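Local coordinates for protein L-ornithine 5-monooxygenase (Pseudomonas aeruginosa, PDB 3S5W) that uses FAD, NADPH and molecular oxygen to hydroxylate the side-chain nitrogen of L-ornithine, the first step in making hydroxamate siderophores such as pyoverdin, at residues G205-H210 with V369-G374; K229-G234 with D256-A261; Q196-L201 with T337-A342; G348-L353 with L361-Y366. All coordinates share one frame; numbering follows the deposited sequence.

Contact 1 (G205-H210 with V369-G374); sequences GRVFHH and VILATG. With NAP (NADP nicotinamide-adenine-dinucleotide phosphate), chain F.
At the outer edge of the five-stranded parallel sheet of the NADPH-binding domain, Val207 and His209 of edge strand 207-209 pair with Val369 and Leu371 of strand 368-371. The strand axes are inclined at 24°. Two bonds tie the first half of the pairing, Val369 N to Arg206 O at 2.7 Å and Phe208 N to Val369 O, and Leu371 N to Phe208 O continues the series. His210 N then closes on Leu371 O at 2.8 Å, just as the chain of 205-210 leaves the strand.

Phe208 and Ile370 share one face of the sheet. Phe208 CG sits between its own backbone N and carbonyl carbon (chi1 53°), a torsion that lays the ring alongside Ile370, with CZ 3.6 Å from Ile370 CG1. His216 stacks on this ring, and Leu246 of helix 237-249 packs on Ile370. The other face carries Val207, His209, Val369 and Leu371; there Val207 CG1 meets Leu371 CD1 at 4.0 Å, and Phe198 covers both side chains. Such a parallel sheet with its dinucleotide at the C-terminal strand ends is the Rossmann-type arrangement, and 369-374 follows it: past Leu371 the chain runs directly to NADP. Thr373 CA lies 3.2 Å from the ribose oxygen O4B, and its OG1 is bonded to Arg193 O. Gly374 CA comes to 3.6 Å from the bridging pyrophosphate oxygen O3. Beside this turn the His209 imidazole has Leu371 O over one face, 3.2 Å above the ring plane, while Tyr375 meets the same ring edge-to-face.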
# COMPACT_ATOMS: atom_id res chain seq x y z
N GLY A 205 17.44 -14.59 6.55
CA GLY A 205 16.22 -14.40 7.36
C GLY A 205 16.32 -13.31 8.44
O GLY A 205 15.30 -12.86 8.97
N ARG A 206 17.56 -12.95 8.79
CA ARG A 206 17.84 -11.87 9.77
C ARG A 206 17.56 -10.44 9.25
O ARG A 206 17.54 -9.49 10.03
CB ARG A 206 19.30 -11.98 10.24
CG ARG A 206 19.53 -13.29 11.00
CD ARG A 206 20.98 -13.53 11.31
NE ARG A 206 21.81 -13.66 10.11
CZ ARG A 206 23.12 -13.92 10.14
NH1 ARG A 206 23.71 -14.11 11.32
NH2 ARG A 206 23.82 -13.99 9.02
N VAL A 207 17.39 -10.30 7.94
CA VAL A 207 17.10 -9.03 7.31
C VAL A 207 15.76 -9.14 6.62
O VAL A 207 15.54 -10.05 5.81
CB VAL A 207 18.20 -8.63 6.27
CG1 VAL A 207 17.89 -7.27 5.61
CG2 VAL A 207 19.56 -8.57 6.96
N PHE A 208 14.83 -8.27 6.95
CA PHE A 208 13.50 -8.34 6.36
C PHE A 208 12.84 -7.00 6.29
O PHE A 208 13.11 -6.15 7.12
CB PHE A 208 12.59 -9.34 7.13
CG PHE A 208 12.50 -9.10 8.61
CD1 PHE A 208 13.44 -9.64 9.49
CD2 PHE A 208 11.45 -8.37 9.14
CE1 PHE A 208 13.33 -9.44 10.87
CE2 PHE A 208 11.33 -8.17 10.52
CZ PHE A 208 12.26 -8.71 11.38
N HIS A 209 11.99 -6.84 5.29
CA HIS A 209 11.25 -5.59 5.09
C HIS A 209 10.07 -5.55 6.07
O HIS A 209 9.52 -6.61 6.46
CB HIS A 209 10.78 -5.46 3.62
CG HIS A 209 10.05 -4.19 3.31
ND1 HIS A 209 10.67 -3.03 2.87
CD2 HIS A 209 8.73 -3.91 3.34
CE1 HIS A 209 9.76 -2.10 2.66
NE2 HIS A 209 8.57 -2.61 2.92
N HIS A 210 9.73 -4.33 6.50
CA HIS A 210 8.67 -4.14 7.49
C HIS A 210 7.36 -4.82 7.05
O HIS A 210 6.58 -5.23 7.91
CB HIS A 210 8.43 -2.64 7.73
CG HIS A 210 7.29 -2.36 8.66
ND1 HIS A 210 6.05 -1.95 8.21
CD2 HIS A 210 7.20 -2.43 10.01
CE1 HIS A 210 5.25 -1.78 9.25
NE2 HIS A 210 5.91 -2.07 10.35
N VAL A 369 17.71 -7.04 11.25
CA VAL A 369 17.60 -5.73 10.64
C VAL A 369 16.23 -5.63 9.94
O VAL A 369 15.91 -6.40 9.02
CB VAL A 369 18.75 -5.41 9.64
CG1 VAL A 369 18.57 -4.02 9.01
CG2 VAL A 369 20.14 -5.58 10.29
N ILE A 370 15.43 -4.66 10.38
CA ILE A 370 14.14 -4.41 9.78
C ILE A 370 14.28 -3.22 8.82
O ILE A 370 14.72 -2.13 9.22
CB ILE A 370 13.05 -4.12 10.86
CG1 ILE A 370 13.05 -5.25 11.92
CG2 ILE A 370 11.67 -3.80 10.23
CD1 ILE A 370 12.08 -4.99 13.12
N LEU A 371 13.91 -3.44 7.58
CA LEU A 371 13.91 -2.40 6.55
C LEU A 371 12.53 -1.75 6.50
O LEU A 371 11.61 -2.28 5.92
CB LEU A 371 14.29 -3.00 5.19
CG LEU A 371 15.61 -3.79 5.19
CD1 LEU A 371 15.89 -4.39 3.77
CD2 LEU A 371 16.73 -2.89 5.61
N ALA A 372 12.38 -0.59 7.15
CA ALA A 372 11.11 0.13 7.16
C ALA A 372 11.23 1.24 6.13
O ALA A 372 11.11 2.45 6.44
CB ALA A 372 10.83 0.66 8.59
N THR A 373 11.48 0.83 4.89
CA THR A 373 12.00 1.73 3.84
C THR A 373 10.96 1.98 2.76
O THR A 373 11.27 2.56 1.69
CB THR A 373 13.35 1.18 3.25
OG1 THR A 373 13.21 -0.22 3.02
CG2 THR A 373 14.49 1.36 4.26
N GLY A 374 9.72 1.54 3.00
CA GLY A 374 8.62 1.92 2.10
C GLY A 374 8.54 1.10 0.82
O GLY A 374 9.02 -0.02 0.78
PA NAP F . 7.94 6.17 3.54
O1A NAP F . 7.16 7.30 4.06
O2A NAP F . 8.22 6.24 2.12
O5B NAP F . 9.21 6.03 4.48
C5B NAP F . 10.33 5.45 3.93
C4B NAP F . 11.40 5.66 4.97
O4B NAP F . 12.46 4.86 4.53
C3B NAP F . 11.87 7.12 5.00
O3B NAP F . 12.31 7.36 6.33
C2B NAP F . 13.08 7.04 4.04
O2B NAP F . 14.07 7.96 4.38
C1B NAP F . 13.63 5.62 4.32
N9A NAP F . 14.41 5.15 3.17
C8A NAP F . 13.95 4.92 1.89
N7A NAP F . 14.98 4.52 1.11
C5A NAP F . 16.09 4.52 1.87
C6A NAP F . 17.42 4.22 1.59
N6A NAP F . 17.78 3.87 0.36
N1A NAP F . 18.35 4.31 2.58
C2A NAP F . 18.01 4.68 3.86
N3A NAP F . 16.69 4.99 4.15
C4A NAP F . 15.76 4.92 3.17
O3 NAP F . 7.26 4.76 3.92
PN NAP F . 6.40 4.23 5.21
O1N NAP F . 6.21 2.76 4.97
O2N NAP F . 7.00 4.64 6.52
O5D NAP F . 5.04 5.02 4.88
C5D NAP F . 4.19 5.76 5.72
C4D NAP F . 2.85 5.47 5.05
O4D NAP F . 1.73 5.44 5.90
C3D NAP F . 2.39 6.40 3.94
O3D NAP F . 3.28 6.42 2.86
C2D NAP F . 1.00 5.79 3.67
O2D NAP F . 0.94 4.79 2.66
C1D NAP F . 0.64 5.16 5.02
P2B NAP F . 14.32 9.35 3.59
O1X NAP F . 15.74 9.69 4.04
O2X NAP F . 13.23 10.26 4.13
O3X NAP F . 14.15 9.11 2.11

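Contact 2 (K229-G234 with D256-A261); sequences KIAIIG and DMILRA. With NAP (NADP nicotinamide-adenine-dinucleotide phosphate), chain F.
Ile233 and Ile258 both hold CG1 anti to the carbonyl carbon (chi1 -47° and -56°), which sets the two side chains next to each other and pointing the same way. A further bend in Ile233 (chi2 -51°) swings its CD1 over to Ile258 CB, 3.9 Å away. The CD1 of Ile258 reaches in turn to Ala231 CB at 3.8 Å, and these three residues form a continuous apolar patch on the sheet face that also carries Asp256. The carboxylate of Asp256 is held there by a salt bridge from OD2 to Arg334.

The backbones run parallel through four hydrogen bonds, of which Ile258 N to Ile232 O, at 2.7 Å, is the shortest, and Gly234 N to Ile258 O is the last. Strands 228-233 and 253-258 are joined by helix 237-249 in a beta-alpha-beta crossover, the core of a Rossmann dinucleotide-binding fold; Ile232 and Met257, on the opposite face, pack against Phe243 of that helix. Gly234 opens the glycine-rich turn that leads to Gly235, whose amide bonds NADP, and no side chain at Gly234 obstructs the adenosine ribose.

Beyond the second strand, Arg260 has its chain extended from CG to NE and grips the 2'-phosphate that distinguishes NADP from NAD with two nearly straight bonds, NE to O1X at 2.8 Å and NH2 to O3X at 2.8 Å. The phosphorus lies in the guanidinium plane, at its edge. One face of the same group covers the adenine, with NH1 3.5 Å from C6A.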
# COMPACT_ATOMS: atom_id res chain seq x y z
N LYS A 229 19.65 -7.47 19.72
CA LYS A 229 19.80 -6.12 19.18
C LYS A 229 19.18 -6.11 17.80
O LYS A 229 19.52 -6.95 16.93
CB LYS A 229 21.30 -5.75 19.10
CG LYS A 229 22.00 -5.59 20.47
CD LYS A 229 23.53 -5.42 20.34
CE LYS A 229 23.97 -4.27 19.38
NZ LYS A 229 23.50 -2.89 19.75
N ILE A 230 18.26 -5.17 17.57
CA ILE A 230 17.62 -5.07 16.27
C ILE A 230 17.78 -3.67 15.71
O ILE A 230 17.52 -2.68 16.41
CB ILE A 230 16.10 -5.45 16.37
CG1 ILE A 230 15.99 -6.92 16.84
CG2 ILE A 230 15.39 -5.17 15.02
CD1 ILE A 230 14.57 -7.52 16.93
N ALA A 231 18.19 -3.59 14.45
CA ALA A 231 18.26 -2.30 13.74
C ALA A 231 16.98 -2.09 12.93
O ALA A 231 16.52 -2.99 12.27
CB ALA A 231 19.50 -2.24 12.78
N ILE A 232 16.44 -0.87 12.98
CA ILE A 232 15.35 -0.48 12.13
C ILE A 232 15.88 0.59 11.20
O ILE A 232 16.33 1.65 11.67
CB ILE A 232 14.17 0.14 12.93
CG1 ILE A 232 13.62 -0.89 13.94
CG2 ILE A 232 13.08 0.62 11.96
CD1 ILE A 232 12.72 -0.26 15.03
N ILE A 233 15.84 0.32 9.89
CA ILE A 233 16.24 1.33 8.88
C ILE A 233 15.04 2.16 8.40
O ILE A 233 14.08 1.61 7.86
CB ILE A 233 16.94 0.67 7.65
CG1 ILE A 233 18.01 -0.37 8.11
CG2 ILE A 233 17.47 1.75 6.65
CD1 ILE A 233 19.06 0.12 9.15
N GLY A 234 15.11 3.49 8.57
CA GLY A 234 14.05 4.39 8.09
C GLY A 234 13.54 5.30 9.21
O GLY A 234 13.84 5.09 10.41
N ASP A 256 17.63 0.09 17.59
CA ASP A 256 18.28 1.30 17.07
C ASP A 256 17.48 1.77 15.86
O ASP A 256 17.35 1.04 14.88
CB ASP A 256 19.72 1.02 16.60
CG ASP A 256 20.69 0.72 17.73
OD1 ASP A 256 20.26 0.47 18.89
OD2 ASP A 256 21.92 0.73 17.44
N MET A 257 16.96 2.99 15.90
CA MET A 257 16.35 3.56 14.71
C MET A 257 17.48 4.22 13.96
O MET A 257 18.14 5.14 14.46
CB MET A 257 15.30 4.61 15.01
CG MET A 257 14.15 4.10 15.81
SD MET A 257 12.78 5.29 15.93
CE MET A 257 12.15 5.29 14.25
N ILE A 258 17.69 3.74 12.74
CA ILE A 258 18.79 4.25 11.92
C ILE A 258 18.19 4.98 10.74
O ILE A 258 17.67 4.36 9.81
CB ILE A 258 19.76 3.11 11.48
CG1 ILE A 258 20.31 2.37 12.72
CG2 ILE A 258 20.89 3.69 10.56
CD1 ILE A 258 21.16 1.13 12.41
N LEU A 259 18.27 6.31 10.76
CA LEU A 259 17.67 7.09 9.70
C LEU A 259 18.69 8.11 9.19
O LEU A 259 19.48 8.67 9.98
CB LEU A 259 16.37 7.79 10.16
CG LEU A 259 16.43 8.82 11.31
CD1 LEU A 259 15.28 9.81 11.21
CD2 LEU A 259 16.42 8.13 12.69
N ARG A 260 18.71 8.27 7.87
CA ARG A 260 19.67 9.19 7.26
C ARG A 260 19.22 10.67 7.45
O ARG A 260 20.04 11.56 7.43
CB ARG A 260 19.93 8.83 5.78
CG ARG A 260 18.71 8.81 4.90
CD ARG A 260 18.99 8.33 3.47
NE ARG A 260 17.75 8.35 2.71
CZ ARG A 260 17.61 7.93 1.46
NH1 ARG A 260 18.65 7.43 0.81
NH2 ARG A 260 16.44 8.00 0.85
N ALA A 261 17.92 10.89 7.64
CA ALA A 261 17.40 12.24 7.91
C ALA A 261 17.69 12.65 9.36
O ALA A 261 18.12 11.84 10.18
CB ALA A 261 15.90 12.32 7.58
PA NAP F . 7.94 6.17 3.54
O1A NAP F . 7.16 7.30 4.06
O2A NAP F . 8.22 6.24 2.12
O5B NAP F . 9.21 6.03 4.48
C5B NAP F . 10.33 5.45 3.93
C4B NAP F . 11.40 5.66 4.97
O4B NAP F . 12.46 4.86 4.53
C3B NAP F . 11.87 7.12 5.00
O3B NAP F . 12.31 7.36 6.33
C2B NAP F . 13.08 7.04 4.04
O2B NAP F . 14.07 7.96 4.38
C1B NAP F . 13.63 5.62 4.32
N9A NAP F . 14.41 5.15 3.17
C8A NAP F . 13.95 4.92 1.89
N7A NAP F . 14.98 4.52 1.11
C5A NAP F . 16.09 4.52 1.87
C6A NAP F . 17.42 4.22 1.59
N6A NAP F . 17.78 3.87 0.36
N1A NAP F . 18.35 4.31 2.58
C2A NAP F . 18.01 4.68 3.86
N3A NAP F . 16.69 4.99 4.15
C4A NAP F . 15.76 4.92 3.17
O3 NAP F . 7.26 4.76 3.92
PN NAP F . 6.40 4.23 5.21
O1N NAP F . 6.21 2.76 4.97
O2N NAP F . 7.00 4.64 6.52
O5D NAP F . 5.04 5.02 4.88
C5D NAP F . 4.19 5.76 5.72
C4D NAP F . 2.85 5.47 5.05
O4D NAP F . 1.73 5.44 5.90
C3D NAP F . 2.39 6.40 3.94
O3D NAP F . 3.28 6.42 2.86
C2D NAP F . 1.00 5.79 3.67
O2D NAP F . 0.94 4.79 2.66
C1D NAP F . 0.64 5.16 5.02
P2B NAP F . 14.32 9.35 3.59
O1X NAP F . 15.74 9.69 4.04
O2X NAP F . 13.23 10.26 4.13
O3X NAP F . 14.15 9.11 2.11

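Contact 3 (Q196-L201 with T337-A342)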
# COMPACT_ATOMS: atom_id res chain seq x y z
N GLN A 196 20.06 -0.47 -1.78
CA GLN A 196 20.96 -1.34 -2.53
C GLN A 196 21.90 -2.13 -1.64
O GLN A 196 22.16 -3.32 -1.89
CB GLN A 196 21.69 -0.60 -3.65
CG GLN A 196 22.41 -1.57 -4.65
CD GLN A 196 23.70 -2.13 -4.06
OE1 GLN A 196 24.33 -1.48 -3.22
NE2 GLN A 196 24.11 -3.34 -4.49
N VAL A 197 22.41 -1.49 -0.60
CA VAL A 197 23.34 -2.13 0.34
C VAL A 197 22.79 -3.44 0.96
O VAL A 197 23.57 -4.27 1.43
CB VAL A 197 23.87 -1.13 1.44
CG1 VAL A 197 22.77 -0.68 2.46
CG2 VAL A 197 25.09 -1.69 2.16
N PHE A 198 21.47 -3.59 0.99
CA PHE A 198 20.90 -4.79 1.58
C PHE A 198 20.54 -5.85 0.56
O PHE A 198 20.12 -6.93 0.95
CB PHE A 198 19.67 -4.46 2.44
CG PHE A 198 20.04 -3.76 3.69
CD1 PHE A 198 20.55 -4.48 4.76
CD2 PHE A 198 19.91 -2.39 3.78
CE1 PHE A 198 20.92 -3.85 5.92
CE2 PHE A 198 20.27 -1.73 4.94
CZ PHE A 198 20.79 -2.47 6.01
N ARG A 199 20.70 -5.56 -0.74
CA ARG A 199 20.27 -6.50 -1.80
C ARG A 199 21.02 -7.84 -1.78
O ARG A 199 20.44 -8.92 -2.06
CB ARG A 199 20.30 -5.83 -3.18
CG ARG A 199 19.20 -4.78 -3.29
CD ARG A 199 19.32 -3.85 -4.47
NE ARG A 199 18.48 -2.66 -4.26
CZ ARG A 199 18.36 -1.67 -5.12
NH1 ARG A 199 19.00 -1.70 -6.29
NH2 ARG A 199 17.58 -0.64 -4.83
N ALA A 200 22.30 -7.78 -1.43
CA ALA A 200 23.17 -8.97 -1.30
C ALA A 200 22.73 -9.89 -0.17
O ALA A 200 23.12 -11.06 -0.12
CB ALA A 200 24.60 -8.57 -1.07
N LEU A 201 21.91 -9.36 0.75
CA LEU A 201 21.48 -10.12 1.91
C LEU A 201 20.10 -10.72 1.72
O LEU A 201 19.53 -11.28 2.68
CB LEU A 201 21.56 -9.26 3.19
CG LEU A 201 22.95 -9.07 3.83
CD1 LEU A 201 23.03 -7.83 4.73
CD2 LEU A 201 23.31 -10.31 4.64
N THR A 337 22.33 9.01 9.91
CA THR A 337 23.17 7.83 9.84
C THR A 337 22.81 7.02 8.60
O THR A 337 21.61 6.80 8.31
CB THR A 337 23.07 6.96 11.12
OG1 THR A 337 23.52 7.70 12.25
CG2 THR A 337 23.91 5.70 11.02
N THR A 338 23.85 6.60 7.87
CA THR A 338 23.69 5.86 6.63
C THR A 338 24.38 4.52 6.77
O THR A 338 25.49 4.45 7.26
CB THR A 338 24.32 6.66 5.42
OG1 THR A 338 23.64 7.91 5.30
CG2 THR A 338 24.18 5.89 4.09
N VAL A 339 23.70 3.45 6.33
CA VAL A 339 24.35 2.15 6.22
C VAL A 339 25.25 2.14 4.99
O VAL A 339 24.77 2.19 3.86
CB VAL A 339 23.33 0.98 6.13
CG1 VAL A 339 24.12 -0.35 6.11
CG2 VAL A 339 22.39 1.00 7.34
N GLU A 340 26.56 2.07 5.21
CA GLU A 340 27.54 2.06 4.10
C GLU A 340 27.91 0.65 3.64
O GLU A 340 28.25 0.45 2.49
CB GLU A 340 28.81 2.81 4.48
CG GLU A 340 28.62 4.30 4.51
CD GLU A 340 29.95 5.07 4.42
OE1 GLU A 340 31.06 4.47 4.52
OE2 GLU A 340 29.84 6.29 4.24
N ARG A 341 27.82 -0.31 4.55
CA ARG A 341 28.10 -1.71 4.26
C ARG A 341 27.21 -2.56 5.17
O ARG A 341 26.97 -2.20 6.32
CB ARG A 341 29.60 -2.02 4.52
CG ARG A 341 30.01 -3.48 4.17
CD ARG A 341 31.45 -3.91 4.58
NE ARG A 341 31.90 -3.48 5.91
CZ ARG A 341 31.56 -4.04 7.08
NH1 ARG A 341 30.71 -5.06 7.14
NH2 ARG A 341 32.05 -3.56 8.22
N ALA A 342 26.71 -3.69 4.67
CA ALA A 342 25.99 -4.64 5.52
C ALA A 342 26.49 -6.03 5.20
O ALA A 342 26.49 -6.42 4.03
CB ALA A 342 24.48 -4.54 5.27
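Val197 leans from the loop between strands 191-192 and 207-209 onto strand 337-345, the edge of a three-stranded antiparallel sheet. From its CB the two methyl groups part. CG1, lying between the backbone N and the carbonyl carbon (chi1 69°), meets Val339 O at 3.8 Å and Val339 CG1 at 3.9 Å, the two valine side chains crossing at about a right angle. CG2, on the side away from the backbone N, rests on the backbone where the strand kinks after Glu340, 3.7 Å from Arg341 CA and 3.6 Å from Ala342 N.

Phe198 follows, turning the CE1-CZ end of its ring to two strand residues: CE1 touches Ala342 CB at 3.7 Å, and CZ touches Val339 CG1. No hydrogen bond joins the segments; they meet by van der Waals contact alone. The ring also packs on Ile233 of the parallel sheet and on Leu351 of the neighbouring antiparallel strand, so it fills the junction between the two sheets. Glu340 and Arg341 direct their CB atoms away from the loop; Glu340 forms a salt bridge with Arg354, and Arg341 bonds Thr343 OG1. At the far end, Leu201 CD1 closes against Ala342 CB at 3.6 Å.

Contact 4 (G348-L353 with L361-Y366); sequences GIELAL and LSVETY
Ile349, Leu351 and Leu353 face Tyr366, Glu364 and Ser362 as hydrogen-bonded antiparallel pairs, the strand axes meeting at 157°. These strands, 348-355 and 361-366, form a beta hairpin within a three-stranded antiparallel sheet. Six bonds run between them, two in each pair; Leu353 N to Ser362 O is 2.7 Å and practically straight at 179°. Gly348, at the start of the pairing, passes close to the partner strand, its CA 3.3 Å from Tyr366 O, where a side chain would have no room.

On the face turned to the parallel sheet, Leu351 crosses Tyr366 at about a right angle and places CD1 3.7 Å from Tyr366 CE2. Leu353 approaches Tyr366 from the opposite direction, its CD1 3.8 Å from the phenolic oxygen, and the same methyl meets Glu364 CG. The Tyr366 hydroxyl hydrogen-bonds Asp256 OD2 in strand 253-258, tying the hairpin to the parallel sheet, while Ile258 packs on both leucines and the ring, and Ala231 on Leu351 and the ring.

Glu350, Ala352, Val363 and Thr365 occupy the other face, which is partly open to solvent. Here Glu350 runs extended through CG (chi1 179°), so its aliphatic part crosses Val363 at a slant, and Arg341 of the adjacent strand takes its carboxylate in a salt bridge. Leu361 CD1 touches Ala352 CB at 3.9 Å. The closest side-chain approach between the two strands is here, Glu350 CG to Val363 CG1 at 3.4 Å.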
# COMPACT_ATOMS: atom_id res chain seq x y z
N GLY A 348 25.90 -12.21 13.59
CA GLY A 348 24.76 -11.34 13.25
C GLY A 348 25.00 -10.56 11.97
O GLY A 348 25.87 -10.93 11.15
N ILE A 349 24.21 -9.50 11.76
CA ILE A 349 24.36 -8.65 10.60
C ILE A 349 25.20 -7.44 11.04
O ILE A 349 24.79 -6.66 11.92
CB ILE A 349 22.98 -8.20 9.98
CG1 ILE A 349 22.11 -9.43 9.65
CG2 ILE A 349 23.17 -7.29 8.75
CD1 ILE A 349 22.77 -10.45 8.69
N GLU A 350 26.37 -7.30 10.43
CA GLU A 350 27.29 -6.23 10.80
C GLU A 350 27.01 -5.03 9.89
O GLU A 350 27.00 -5.15 8.68
CB GLU A 350 28.75 -6.74 10.68
CG GLU A 350 29.78 -5.70 11.02
CD GLU A 350 31.18 -6.23 10.87
OE1 GLU A 350 31.58 -7.09 11.66
OE2 GLU A 350 31.86 -5.79 9.93
N LEU A 351 26.75 -3.87 10.49
CA LEU A 351 26.44 -2.68 9.71
C LEU A 351 27.54 -1.67 9.95
O LEU A 351 27.87 -1.40 11.10
CB LEU A 351 25.11 -2.05 10.16
CG LEU A 351 23.81 -2.85 10.01
CD1 LEU A 351 22.60 -1.93 10.33
CD2 LEU A 351 23.66 -3.46 8.62
N ALA A 352 28.08 -1.12 8.86
CA ALA A 352 29.02 -0.02 8.94
C ALA A 352 28.19 1.25 8.77
O ALA A 352 27.56 1.47 7.74
CB ALA A 352 30.12 -0.14 7.85
N LEU A 353 28.19 2.06 9.83
CA LEU A 353 27.29 3.20 9.97
C LEU A 353 28.03 4.55 9.92
O LEU A 353 28.91 4.83 10.76
CB LEU A 353 26.50 3.08 11.26
CG LEU A 353 25.64 1.81 11.44
CD1 LEU A 353 25.06 1.85 12.86
CD2 LEU A 353 24.55 1.68 10.41
N LEU A 361 32.71 6.69 11.07
CA LEU A 361 32.19 5.39 10.72
C LEU A 361 32.32 4.50 11.93
O LEU A 361 33.40 4.38 12.52
CB LEU A 361 32.94 4.80 9.53
CG LEU A 361 32.46 3.44 8.99
CD1 LEU A 361 31.17 3.64 8.22
CD2 LEU A 361 33.52 2.81 8.09
N SER A 362 31.21 3.89 12.34
CA SER A 362 31.25 2.86 13.37
C SER A 362 30.63 1.56 12.84
O SER A 362 29.95 1.53 11.82
CB SER A 362 30.56 3.31 14.65
OG SER A 362 29.27 3.79 14.35
N VAL A 363 30.92 0.48 13.55
CA VAL A 363 30.53 -0.84 13.13
C VAL A 363 29.67 -1.39 14.24
O VAL A 363 30.12 -1.46 15.38
CB VAL A 363 31.79 -1.74 12.88
CG1 VAL A 363 31.39 -3.16 12.62
CG2 VAL A 363 32.59 -1.23 11.70
N GLU A 364 28.42 -1.73 13.94
CA GLU A 364 27.55 -2.35 14.96
C GLU A 364 26.98 -3.66 14.42
O GLU A 364 26.61 -3.74 13.26
CB GLU A 364 26.39 -1.42 15.38
CG GLU A 364 26.79 -0.01 15.85
CD GLU A 364 27.47 0.05 17.23
OE1 GLU A 364 27.16 -0.78 18.11
OE2 GLU A 364 28.31 0.97 17.44
N THR A 365 26.87 -4.65 15.28
CA THR A 365 26.32 -5.95 14.88
C THR A 365 24.95 -6.19 15.51
O THR A 365 24.76 -6.01 16.73
CB THR A 365 27.31 -7.09 15.24
OG1 THR A 365 28.52 -6.88 14.52
CG2 THR A 365 26.75 -8.47 14.83
N TYR A 366 24.00 -6.62 14.66
CA TYR A 366 22.60 -6.79 15.04
C TYR A 366 22.16 -8.23 14.83
O TYR A 366 22.65 -8.90 13.92
CB TYR A 366 21.71 -5.85 14.21
CG TYR A 366 22.04 -4.39 14.49
CD1 TYR A 366 21.48 -3.72 15.60
CD2 TYR A 366 22.93 -3.70 13.69
CE1 TYR A 366 21.80 -2.38 15.87
CE2 TYR A 366 23.26 -2.38 13.95
CZ TYR A 366 22.71 -1.73 15.03
OH TYR A 366 23.07 -0.40 15.26

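Overall arrangement
From the N terminus, the loop 196-201 comes first and waits for strand 337-345 to close contact 3; 205-210 follows and is closed by 369-374 in contact 1, so these two loops cross. Contact 2, formed locally by 229-234 and 256-261, lies nested inside both. Contact 4 opens only after contact 3 has closed and, like contact 2, is nested within the loop of contact 1. Contacts 1 and 2 belong to one parallel sheet, whose strands 368-371 and 228-233 are neighbours, and both reach NADP. Contact 4 forms the hairpin of the antiparallel sheet packed against it, and contact 3 joins the 196-201 loop to an outer strand of that sheet.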